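Local coordinates for protein short-chain-enoyl-CoA hydratase (Clostridium acetobutylicum, PDB 5Z7R) that catalyses the reversible hydration of crotonyl-CoA and other short-chain enoyl-CoA thioesters in butanoate metabolism, at residues M36-S47 with V89-K98. Numbering follows the deposited sequence.
Sequences MDYVIGEIENDS and VFRRLELLEK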
loop_
_atom_site.group_PDB
_atom_site.type_symbol
_atom_site.label_atom_id
_atom_site.label_comp_id
_atom_site.label_asym_id
_atom_site.label_seq_id
_atom_site.Cartn_x
_atom_site.Cartn_y
_atom_site.Cartn_z
ATOM N N MET A 36 16.516 -26.754 5.538
ATOM C CA MET A 36 16.851 -25.489 4.870
ATOM C C MET A 36 16.755 -24.355 5.875
ATOM O O MET A 36 17.658 -23.508 5.998
ATOM C CB MET A 36 15.899 -25.261 3.712
ATOM C CG MET A 36 16.314 -24.177 2.730
ATOM S SD MET A 36 17.928 -24.403 1.951
ATOM C CE MET A 36 17.722 -26.073 1.396
ATOM N N ASP A 37 15.680 -24.394 6.642
ATOM C CA ASP A 37 15.435 -23.396 7.674
ATOM C C ASP A 37 16.535 -23.426 8.727
ATOM O O ASP A 37 17.053 -22.374 9.179
ATOM C CB ASP A 37 14.063 -23.649 8.303
ATOM C CG ASP A 37 13.604 -22.500 9.179
ATOM O OD1 ASP A 37 13.655 -21.335 8.745
ATOM O OD2 ASP A 37 13.220 -22.761 10.325
ATOM N N TYR A 38 16.943 -24.641 9.078
ATOM C CA TYR A 38 18.041 -24.808 9.996
ATOM C C TYR A 38 19.330 -24.214 9.396
ATOM O O TYR A 38 20.068 -23.460 10.096
ATOM C CB TYR A 38 18.187 -26.286 10.421
ATOM C CG TYR A 38 19.474 -26.554 11.168
ATOM C CD1 TYR A 38 20.636 -26.889 10.463
ATOM C CD2 TYR A 38 19.552 -26.438 12.565
ATOM C CE1 TYR A 38 21.834 -27.108 11.114
ATOM C CE2 TYR A 38 20.760 -26.651 13.228
ATOM C CZ TYR A 38 21.899 -26.994 12.489
ATOM O OH TYR A 38 23.126 -27.227 13.081
ATOM N N VAL A 39 19.613 -24.501 8.114
ATOM C CA VAL A 39 20.903 -24.018 7.579
ATOM C C VAL A 39 20.808 -22.528 7.411
ATOM O O VAL A 39 21.791 -21.824 7.679
ATOM C CB VAL A 39 21.505 -24.763 6.325
ATOM C CG1 VAL A 39 20.806 -26.084 6.018
ATOM C CG2 VAL A 39 21.609 -23.891 5.074
ATOM N N ILE A 40 19.628 -22.030 7.023
ATOM C CA ILE A 40 19.476 -20.588 6.925
ATOM C C ILE A 40 19.788 -19.983 8.282
ATOM O O ILE A 40 20.619 -19.069 8.374
ATOM C CB ILE A 40 18.078 -20.143 6.450
ATOM C CG1 ILE A 40 17.841 -20.565 4.999
ATOM C CG2 ILE A 40 17.936 -18.624 6.569
ATOM C CD1 ILE A 40 16.397 -20.828 4.656
ATOM N N GLY A 41 19.189 -20.522 9.342
ATOM C CA GLY A 41 19.456 -20.003 10.692
ATOM C C GLY A 41 20.919 -20.116 11.077
ATOM O O GLY A 41 21.497 -19.223 11.757
ATOM N N GLU A 42 21.525 -21.219 10.652
ATOM C CA GLU A 42 22.978 -21.393 10.795
ATOM C C GLU A 42 23.753 -20.299 10.055
ATOM O O GLU A 42 24.673 -19.720 10.610
ATOM C CB GLU A 42 23.387 -22.784 10.281
ATOM C CG GLU A 42 24.583 -23.423 10.969
ATOM C CD GLU A 42 24.358 -23.775 12.431
ATOM O OE1 GLU A 42 23.212 -24.093 12.820
ATOM O OE2 GLU A 42 25.363 -23.731 13.181
ATOM N N ILE A 43 23.377 -19.969 8.819
ATOM C CA ILE A 43 24.099 -18.889 8.110
ATOM C C ILE A 43 23.815 -17.547 8.769
ATOM O O ILE A 43 24.699 -16.683 8.860
ATOM C CB ILE A 43 23.746 -18.853 6.625
ATOM C CG1 ILE A 43 24.315 -20.097 5.942
ATOM C CG2 ILE A 43 24.256 -17.564 5.960
ATOM C CD1 ILE A 43 23.492 -20.599 4.775
ATOM N N GLU A 44 22.588 -17.388 9.264
ATOM C CA GLU A 44 22.233 -16.169 9.981
ATOM C C GLU A 44 23.236 -15.831 11.087
ATOM O O GLU A 44 23.667 -14.692 11.184
ATOM C CB GLU A 44 20.811 -16.249 10.545
ATOM C CG GLU A 44 19.713 -15.988 9.514
ATOM C CD GLU A 44 18.310 -16.010 10.103
ATOM O OE1 GLU A 44 18.158 -16.393 11.290
ATOM O OE2 GLU A 44 17.348 -15.649 9.382
ATOM N N ASN A 45 23.634 -16.813 11.898
ATOM C CA ASN A 45 24.526 -16.529 13.048
ATOM C C ASN A 45 26.003 -16.460 12.692
ATOM O O ASN A 45 26.796 -15.973 13.501
ATOM C CB ASN A 45 24.317 -17.536 14.185
ATOM C CG ASN A 45 22.856 -17.728 14.505
ATOM O OD1 ASN A 45 22.050 -16.785 14.390
ATOM N ND2 ASN A 45 22.485 -18.957 14.855
ATOM N N ASP A 46 26.367 -16.907 11.487
ATOM C CA ASP A 46 27.769 -16.906 11.068
ATOM C C ASP A 46 28.197 -15.633 10.346
ATOM O O ASP A 46 28.008 -15.489 9.142
ATOM C CB ASP A 46 28.060 -18.122 10.197
ATOM C CG ASP A 46 29.560 -18.390 10.044
ATOM O OD1 ASP A 46 30.377 -17.441 10.099
ATOM O OD2 ASP A 46 29.904 -19.565 9.860
ATOM N N SER A 47 28.821 -14.724 11.085
ATOM C CA SER A 47 29.189 -13.432 10.543
ATOM C C SER A 47 30.433 -13.500 9.647
ATOM O O SER A 47 30.758 -12.521 8.972
ATOM C CB SER A 47 29.340 -12.393 11.658
ATOM O OG SER A 47 30.124 -12.897 12.707
ATOM N N VAL A 89 9.724 -20.544 5.141
ATOM C CA VAL A 89 11.119 -20.887 4.914
ATOM C C VAL A 89 11.703 -20.014 3.789
ATOM O O VAL A 89 12.731 -19.396 3.936
ATOM C CB VAL A 89 11.303 -22.377 4.539
ATOM C CG1 VAL A 89 12.742 -22.609 4.143
ATOM C CG2 VAL A 89 10.926 -23.289 5.701
ATOM N N PHE A 90 11.021 -19.976 2.665
ATOM C CA PHE A 90 11.461 -19.138 1.525
ATOM C C PHE A 90 11.541 -17.632 1.803
ATOM O O PHE A 90 12.440 -16.960 1.323
ATOM C CB PHE A 90 10.523 -19.404 0.377
ATOM C CG PHE A 90 10.701 -20.754 -0.224
ATOM C CD1 PHE A 90 11.472 -21.730 0.423
ATOM C CD2 PHE A 90 10.128 -21.052 -1.447
ATOM C CE1 PHE A 90 11.624 -22.978 -0.127
ATOM C CE2 PHE A 90 10.287 -22.306 -2.005
ATOM C CZ PHE A 90 11.025 -23.272 -1.342
ATOM N N ARG A 91 10.612 -17.112 2.600
ATOM C CA ARG A 91 10.626 -15.704 2.984
ATOM C C ARG A 91 11.817 -15.393 3.851
ATOM O O ARG A 91 12.360 -14.277 3.784
ATOM C CB ARG A 91 9.348 -15.340 3.742
ATOM C CG ARG A 91 9.289 -13.906 4.192
ATOM C CD ARG A 91 9.345 -12.988 2.971
ATOM N NE ARG A 91 8.892 -11.652 3.319
ATOM C CZ ARG A 91 9.383 -10.514 2.825
ATOM N NH1 ARG A 91 8.881 -9.354 3.259
ATOM N NH2 ARG A 91 10.334 -10.509 1.905
ATOM N N ARG A 92 12.239 -16.366 4.663
ATOM C CA ARG A 92 13.388 -16.161 5.548
ATOM C C ARG A 92 14.669 -16.048 4.726
ATOM O O ARG A 92 15.562 -15.240 5.044
ATOM C CB ARG A 92 13.519 -17.316 6.536
ATOM C CG ARG A 92 14.565 -17.087 7.634
ATOM C CD ARG A 92 14.532 -18.267 8.587
ATOM N NE ARG A 92 15.472 -18.185 9.708
ATOM C CZ ARG A 92 15.536 -19.115 10.657
ATOM N NH1 ARG A 92 14.734 -20.171 10.595
ATOM N NH2 ARG A 92 16.411 -19.009 11.639
ATOM N N LEU A 93 14.735 -16.862 3.679
ATOM C CA LEU A 93 15.815 -16.809 2.719
ATOM C C LEU A 93 15.852 -15.449 1.984
ATOM O O LEU A 93 16.934 -14.825 1.836
ATOM C CB LEU A 93 15.663 -17.945 1.711
ATOM C CG LEU A 93 16.842 -18.152 0.765
ATOM C CD1 LEU A 93 18.045 -18.728 1.506
ATOM C CD2 LEU A 93 16.477 -19.098 -0.356
ATOM N N GLU A 94 14.672 -14.981 1.568
ATOM C CA GLU A 94 14.560 -13.710 0.823
ATOM C C GLU A 94 15.050 -12.570 1.667
ATOM O O GLU A 94 15.749 -11.684 1.167
ATOM C CB GLU A 94 13.102 -13.499 0.407
ATOM C CG GLU A 94 12.789 -12.257 -0.390
ATOM C CD GLU A 94 11.419 -12.361 -0.932
ATOM O OE1 GLU A 94 11.309 -12.583 -2.141
ATOM O OE2 GLU A 94 10.437 -12.346 -0.137
ATOM N N LEU A 95 14.752 -12.612 2.971
ATOM C CA LEU A 95 15.096 -11.492 3.868
ATOM C C LEU A 95 16.464 -11.632 4.489
ATOM O O LEU A 95 16.991 -10.659 5.074
ATOM C CB LEU A 95 14.050 -11.381 4.999
ATOM C CG LEU A 95 12.686 -10.880 4.537
ATOM C CD1 LEU A 95 11.606 -11.091 5.592
ATOM C CD2 LEU A 95 12.799 -9.394 4.155
ATOM N N LEU A 96 17.022 -12.846 4.420
ATOM C CA LEU A 96 18.345 -13.123 4.990
ATOM C C LEU A 96 19.298 -11.976 4.742
ATOM O O LEU A 96 19.500 -11.559 3.605
ATOM C CB LEU A 96 18.913 -14.406 4.358
ATOM C CG LEU A 96 20.361 -14.777 4.685
ATOM C CD1 LEU A 96 20.569 -14.760 6.190
ATOM C CD2 LEU A 96 20.693 -16.144 4.105
ATOM N N GLU A 97 19.929 -11.490 5.789
ATOM C CA GLU A 97 20.776 -10.320 5.667
ATOM C C GLU A 97 22.151 -10.515 4.995
ATOM O O GLU A 97 22.948 -9.622 4.978
ATOM C CB GLU A 97 20.919 -9.667 7.046
ATOM C CG GLU A 97 19.566 -9.245 7.631
ATOM C CD GLU A 97 19.604 -7.888 8.324
ATOM O OE1 GLU A 97 18.900 -6.936 7.843
ATOM O OE2 GLU A 97 20.336 -7.799 9.350
ATOM N N LYS A 98 22.414 -11.659 4.402
ATOM C CA LYS A 98 23.474 -11.763 3.399
ATOM C C LYS A 98 22.828 -12.034 2.035
ATOM O O LYS A 98 21.819 -12.703 1.960
ATOM C CB LYS A 98 24.501 -12.877 3.703
ATOM C CG LYS A 98 24.424 -13.587 5.056
ATOM C CD LYS A 98 24.939 -12.767 6.222
ATOM C CE LYS A 98 24.962 -13.604 7.501
ATOM N NZ LYS A 98 25.893 -13.064 8.538
#
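Asp37, Ile40 and Glu44 on helix 36-45 face Val89, Arg92 and Leu96 of segment 89-98, the axes of helices 36-45 and 89-95 running nearly parallel, 23° apart and 9.8 Å at closest approach. Arg92, its chain fully extended with CG trans to the backbone N (chi1 -171°), is a knob among Asp37, Ile40, Gly41 and Glu44. It grips Glu44 side-on: NE donates to OE2 and NH2 to OE1, each at 3.2 Å and nearly straight, within the guanidinium plane but from above the carboxylate. NH1 pairs with Asp37 OD1 in a salt bridge modelled at 2.4 Å, so short that its exact length is doubtful. Asp37 and Glu44, two turns apart on the same helix face, hold the guanidinium between them, one face over the Gly41 backbone. On the buried side of the interface, Ile40 sends CG1 to Leu93 CD1 (4.0 Å) and CD1 to Val89 CG1, while Leu96 CD1 abuts Glu44 CG at 3.6 Å. Past the helix ends, Lys98 runs by Ile43 and NZ hydrogen-bonds to Asp46 O (3.3 Å). Leu93 also packs on helix 111-117, which carries the probable catalytic Glu114. Each helix leads into a parallel strand (51-56 and 100-104), consistent with the crotonase fold, a spiral of beta-beta-alpha units.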